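Local structure of FtsZ-like protein of unknown function (Nostoc punctiforme, 3C8L) at residues Leu7-Gly19 and Ser27-Leu39. The protein is of unknown function, but resembles FtsZ and belongs to a family of conserved hypothetical proteins. Residues are numbered along the deposited sequence; the frame is centred on the assembly and turned at random. Where two conformers were deposited one is given.
With IMD (imidazole), chain F.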
loop_
_atom_site.group_PDB
_atom_site.type_symbol
_atom_site.label_atom_id
_atom_site.label_comp_id
_atom_site.label_asym_id
_atom_site.label_seq_id
_atom_site.Cartn_x
_atom_site.Cartn_y
_atom_site.Cartn_z
ATOM N N LEU A 7 -15.231 -11.322 10.684
ATOM C CA LEU A 7 -15.840 -10.032 10.443
ATOM C C LEU A 7 -15.154 -9.311 9.278
ATOM O O LEU A 7 -15.791 -9.004 8.268
ATOM C CB LEU A 7 -15.825 -9.135 11.692
ATOM C CG LEU A 7 -16.583 -9.604 12.934
ATOM C CD1 LEU A 7 -16.634 -8.466 13.970
ATOM C CD2 LEU A 7 -17.983 -10.065 12.623
ATOM N N ILE A 8 -13.861 -9.043 9.446
ATOM C CA ILE A 8 -13.045 -8.338 8.441
ATOM C C ILE A 8 -11.698 -8.998 8.358
ATOM O O ILE A 8 -11.216 -9.561 9.340
ATOM C CB ILE A 8 -12.840 -6.802 8.760
ATOM C CG1 ILE A 8 -12.078 -6.071 7.631
ATOM C CG2 ILE A 8 -12.118 -6.617 10.094
ATOM C CD1 ILE A 8 -11.903 -4.577 7.830
ATOM N N ILE A 9 -11.103 -8.951 7.165
ATOM C CA ILE A 9 -9.770 -9.513 6.883
ATOM C C ILE A 9 -8.959 -8.379 6.261
ATOM O O ILE A 9 -9.375 -7.789 5.260
ATOM C CB ILE A 9 -9.825 -10.742 5.950
ATOM C CG1 ILE A 9 -10.800 -11.814 6.468
ATOM C CG2 ILE A 9 -8.442 -11.311 5.745
ATOM C CD1 ILE A 9 -11.076 -12.923 5.476
ATOM N N GLU A 10 -7.823 -8.041 6.867
ATOM C CA GLU A 10 -6.936 -6.970 6.434
ATOM C C GLU A 10 -5.630 -7.609 5.992
ATOM O O GLU A 10 -4.996 -8.329 6.768
ATOM C CB GLU A 10 -6.683 -6.039 7.623
ATOM C CG GLU A 10 -7.918 -5.437 8.188
ATOM C CD GLU A 10 -7.628 -4.717 9.487
ATOM O OE1 GLU A 10 -7.184 -3.562 9.470
ATOM O OE2 GLU A 10 -7.856 -5.353 10.546
HETATM N N MSE A 11 -5.196 -7.332 4.767
HETATM C CA MSE A 11 -4.019 -7.965 4.195
HETATM C C MSE A 11 -2.909 -6.963 3.921
HETATM O O MSE A 11 -3.139 -5.807 3.541
HETATM C CB MSE A 11 -4.432 -8.732 2.932
HETATM C CG MSE A 11 -5.262 -10.004 3.311
HETATM SE SE MSE A 11 -6.410 -10.707 1.943
HETATM C CE MSE A 11 -7.821 -9.328 2.039
ATOM N N GLY A 12 -1.677 -7.426 4.069
ATOM C CA GLY A 12 -0.504 -6.591 3.887
ATOM C C GLY A 12 0.734 -7.367 3.520
ATOM O O GLY A 12 0.786 -8.590 3.725
HETATM N N MSE A 13 1.723 -6.643 3.005
HETATM C CA MSE A 13 3.006 -7.203 2.581
HETATM C C MSE A 13 4.124 -6.505 3.361
HETATM O O MSE A 13 4.057 -5.288 3.574
HETATM C CB MSE A 13 3.214 -6.953 1.074
HETATM C CG MSE A 13 4.530 -7.475 0.502
HETATM SE SE MSE A 13 4.749 -7.177 -1.379
HETATM C CE MSE A 13 4.733 -5.384 -1.336
ATOM N N GLY A 14 5.155 -7.259 3.715
ATOM C CA GLY A 14 6.320 -6.739 4.428
ATOM C C GLY A 14 7.578 -7.340 3.826
ATOM O O GLY A 14 7.578 -8.482 3.363
ATOM N N ILE A 15 8.641 -6.557 3.831
ATOM C CA ILE A 15 9.867 -6.946 3.186
ATOM C C ILE A 15 11.096 -6.726 4.036
ATOM O O ILE A 15 11.258 -5.653 4.600
ATOM C CB ILE A 15 10.044 -6.128 1.864
ATOM C CG1 ILE A 15 8.773 -6.198 0.989
ATOM C CG2 ILE A 15 11.292 -6.609 1.083
ATOM C CD1 ILE A 15 8.774 -5.286 -0.235
ATOM N N ASP A 16 11.919 -7.770 4.113
ATOM C CA ASP A 16 13.247 -7.726 4.749
ATOM C C ASP A 16 14.210 -7.587 3.576
ATOM O O ASP A 16 14.501 -8.579 2.915
ATOM C CB ASP A 16 13.540 -9.041 5.491
ATOM C CG ASP A 16 15.018 -9.250 5.779
ATOM O OD1 ASP A 16 15.751 -8.233 5.945
ATOM O OD2 ASP A 16 15.431 -10.441 5.876
ATOM N N GLN A 17 14.710 -6.387 3.312
ATOM C CA GLN A 17 15.589 -6.180 2.158
ATOM C C GLN A 17 17.011 -6.672 2.367
ATOM O O GLN A 17 17.709 -6.958 1.407
ATOM C CB GLN A 17 15.606 -4.709 1.730
ATOM C CG GLN A 17 14.241 -4.191 1.317
ATOM C CD GLN A 17 14.272 -2.901 0.520
ATOM O OE1 GLN A 17 15.318 -2.481 0.013
ATOM N NE2 GLN A 17 13.113 -2.287 0.354
ATOM N N HIS A 18 17.451 -6.800 3.604
ATOM C CA HIS A 18 18.847 -7.225 3.839
ATOM C C HIS A 18 19.074 -8.728 3.846
ATOM O O HIS A 18 20.189 -9.182 3.543
ATOM C CB HIS A 18 19.399 -6.593 5.085
ATOM C CG HIS A 18 19.267 -5.109 5.082
ATOM N ND1 HIS A 18 19.599 -4.339 3.990
ATOM C CD2 HIS A 18 18.908 -4.249 6.060
ATOM C CE1 HIS A 18 19.390 -3.067 4.282
ATOM N NE2 HIS A 18 18.987 -2.984 5.534
ATOM N N GLY A 19 18.038 -9.492 4.181
ATOM C CA GLY A 19 18.113 -10.942 4.216
ATOM C C GLY A 19 18.325 -11.465 5.627
ATOM O O GLY A 19 18.732 -10.726 6.529
ATOM N N SER A 27 6.703 -8.979 10.609
ATOM C CA SER A 27 6.267 -7.865 11.452
ATOM C C SER A 27 5.791 -6.695 10.597
ATOM O O SER A 27 4.750 -6.079 10.873
ATOM C CB SER A 27 7.396 -7.431 12.400
ATOM O OG SER A 27 7.635 -8.452 13.351
ATOM N N ARG A 28 6.563 -6.390 9.560
ATOM C CA ARG A 28 6.216 -5.295 8.644
ATOM C C ARG A 28 4.934 -5.620 7.883
ATOM O O ARG A 28 4.137 -4.719 7.604
ATOM C CB ARG A 28 7.334 -5.030 7.678
ATOM C CG ARG A 28 8.510 -4.335 8.342
ATOM C CD ARG A 28 9.716 -4.203 7.455
ATOM N NE ARG A 28 10.782 -3.436 8.113
ATOM C CZ ARG A 28 12.023 -3.320 7.681
ATOM N NH1 ARG A 28 12.407 -3.931 6.581
ATOM N NH2 ARG A 28 12.909 -2.599 8.386
ATOM N N ALA A 29 4.720 -6.893 7.541
ATOM C CA ALA A 29 3.502 -7.298 6.849
ATOM C C ALA A 29 2.249 -7.072 7.711
ATOM O O ALA A 29 1.230 -6.573 7.226
ATOM C CB ALA A 29 3.590 -8.751 6.397
ATOM N N VAL A 30 2.304 -7.439 8.990
ATOM C CA VAL A 30 1.195 -7.209 9.914
ATOM C C VAL A 30 0.951 -5.692 10.064
ATOM O O VAL A 30 -0.198 -5.226 10.017
ATOM C CB VAL A 30 1.465 -7.874 11.286
ATOM C CG1 VAL A 30 0.378 -7.514 12.302
ATOM C CG2 VAL A 30 1.555 -9.394 11.123
ATOM N N ARG A 31 2.026 -4.919 10.224
ATOM C CA ARG A 31 1.890 -3.462 10.349
ATOM C C ARG A 31 1.202 -2.897 9.109
ATOM O O ARG A 31 0.275 -2.094 9.211
ATOM C CB ARG A 31 3.250 -2.779 10.522
ATOM C CG ARG A 31 3.122 -1.216 10.496
ATOM C CD ARG A 31 4.382 -0.536 10.873
ATOM N NE ARG A 31 5.417 -0.762 9.884
ATOM C CZ ARG A 31 6.715 -0.587 10.107
ATOM N NH1 ARG A 31 7.157 -0.236 11.307
ATOM N NH2 ARG A 31 7.576 -0.823 9.133
ATOM N N ASN A 32 1.676 -3.282 7.925
ATOM C CA ASN A 32 1.129 -2.836 6.591
ATOM C C ASN A 32 -0.317 -3.224 6.467
ATOM O O ASN A 32 -1.109 -2.500 5.870
ATOM C CB ASN A 32 1.897 -3.508 5.375
ATOM C CG ASN A 32 1.437 -3.020 3.884
ATOM O OD1 ASN A 32 0.859 -3.806 3.057
ATOM N ND2 ASN A 32 1.774 -1.775 3.539
ATOM N N ALA A 33 -0.681 -4.387 7.006
ATOM C CA ALA A 33 -2.046 -4.871 6.867
ATOM C C ALA A 33 -3.075 -3.990 7.579
ATOM O O ALA A 33 -4.206 -3.827 7.110
ATOM C CB ALA A 33 -2.158 -6.309 7.378
ATOM N N ILE A 34 -2.684 -3.466 8.739
ATOM C CA ILE A 34 -3.609 -2.726 9.549
ATOM C C ILE A 34 -3.426 -1.213 9.582
ATOM O O ILE A 34 -4.327 -0.496 10.024
ATOM C CB ILE A 34 -3.607 -3.273 11.020
ATOM C CG1 ILE A 34 -2.309 -2.907 11.748
ATOM C CG2 ILE A 34 -3.906 -4.780 11.050
ATOM C CD1 ILE A 34 -2.249 -3.298 13.239
ATOM N N ALA A 35 -2.297 -0.721 9.086
ATOM C CA ALA A 35 -1.966 0.696 9.224
ATOM C C ALA A 35 -2.909 1.668 8.587
ATOM O O ALA A 35 -3.014 2.815 9.032
ATOM C CB ALA A 35 -0.533 0.954 8.672
ATOM N N HIS A 36 -3.545 1.245 7.505
ATOM C CA HIS A 36 -4.406 2.136 6.744
ATOM C C HIS A 36 -5.863 1.977 7.018
ATOM O O HIS A 36 -6.680 2.519 6.275
ATOM C CB HIS A 36 -4.098 2.090 5.249
ATOM C CG HIS A 36 -2.722 2.538 4.874
ATOM N ND1 HIS A 36 -2.239 2.372 3.591
ATOM C CD2 HIS A 36 -1.710 3.073 5.597
ATOM C CE1 HIS A 36 -1.005 2.835 3.530
ATOM N NE2 HIS A 36 -0.654 3.248 4.735
ATOM N N ASN A 37 -6.203 1.251 8.084
ATOM C CA ASN A 37 -7.584 1.083 8.497
ATOM C C ASN A 37 -7.760 1.467 9.952
ATOM O O ASN A 37 -6.824 1.382 10.722
ATOM C CB ASN A 37 -8.032 -0.389 8.379
ATOM C CG ASN A 37 -7.808 -0.970 7.019
ATOM O OD1 ASN A 37 -8.134 -0.361 6.009
ATOM N ND2 ASN A 37 -7.262 -2.171 6.991
ATOM N N ALA A 38 -8.954 1.927 10.301
ATOM C CA ALA A 38 -9.320 2.263 11.684
ATOM C C ALA A 38 -10.641 1.547 11.974
ATOM O O ALA A 38 -11.490 1.404 11.082
ATOM C CB ALA A 38 -9.460 3.756 11.902
ATOM N N LEU A 39 -10.812 1.109 13.221
ATOM C CA LEU A 39 -11.994 0.335 13.654
ATOM C C LEU A 39 -12.726 1.043 14.793
ATOM O O LEU A 39 -12.811 0.522 15.907
ATOM C CB LEU A 39 -11.503 -1.048 14.161
ATOM C CG LEU A 39 -10.614 -1.863 13.239
ATOM C CD1 LEU A 39 -10.196 -3.181 13.925
ATOM C CD2 LEU A 39 -11.352 -2.135 11.976
HETATM N N1 IMD F . -7.074 -4.549 12.815
HETATM C C2 IMD F . -6.715 -3.315 13.100
HETATM N N3 IMD F . -6.290 -3.274 14.385
HETATM C C4 IMD F . -6.385 -4.504 14.892
HETATM C C5 IMD F . -6.896 -5.327 13.910
HETATM O O HOH W 1 -6.763 -1.258 11.230
HETATM O O HOH W 2 -2.065 -3.453 2.417
HETATM O O HOH W 3 15.047 -4.192 5.202
#
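Glu10 reaches from strand 4-16 to the turn that follows helix 22-34, where Asn37 ND2 gives Glu10 OE1 a 2.8 Å hydrogen bond, received on the anti lone pair and lying close to the amide plane. Carboxylate and amide planes stand 46° apart. A water joins OE1 to Ile34 O, while Glu10 OE2 takes a short, nearly straight hydrogen bond of 2.5 Å from N1 of an imidazole, probably picked up from the crystallisation liquor. Ile34 CG2 and Leu39 CD1 pack against that ring, CG2 lying 3.6 Å from its N1. An alanine in place of Glu10 would probably leave Asn37 ND2 and the imidazole each without this acceptor and open a gap beside Ile34.

Further along the strand the backbones close in: CA of Gly12 lies 3.8 Å from CA of Ala33, and Gly14 meets Ala29 just as tightly. A CB on either glycine would collide with the helix backbone. This is a beta-alpha unit in which the helix folds back antiparallel across its own strand, at 146°, their axes only 5.5 Å apart. In the conformer given, Asn32, its CG anti to the backbone N (chi1 -176°), accepts from Met13 N at 3.0 Å on OD1, the donor tilted out of the carbonyl plane; a water links that oxygen to Met11 O. Arg28 extends toward the strand's end, and its NH1 meets Ile15 O in both the guanidinium and carbonyl planes, 2.9 Å away. Alongside, strand 107-120 pairs antiparallel with the backbone of strand 4-16, and Asn37 OD1 accepts from Asn37 ND2 of the second subunit, whose strand continues the sheet.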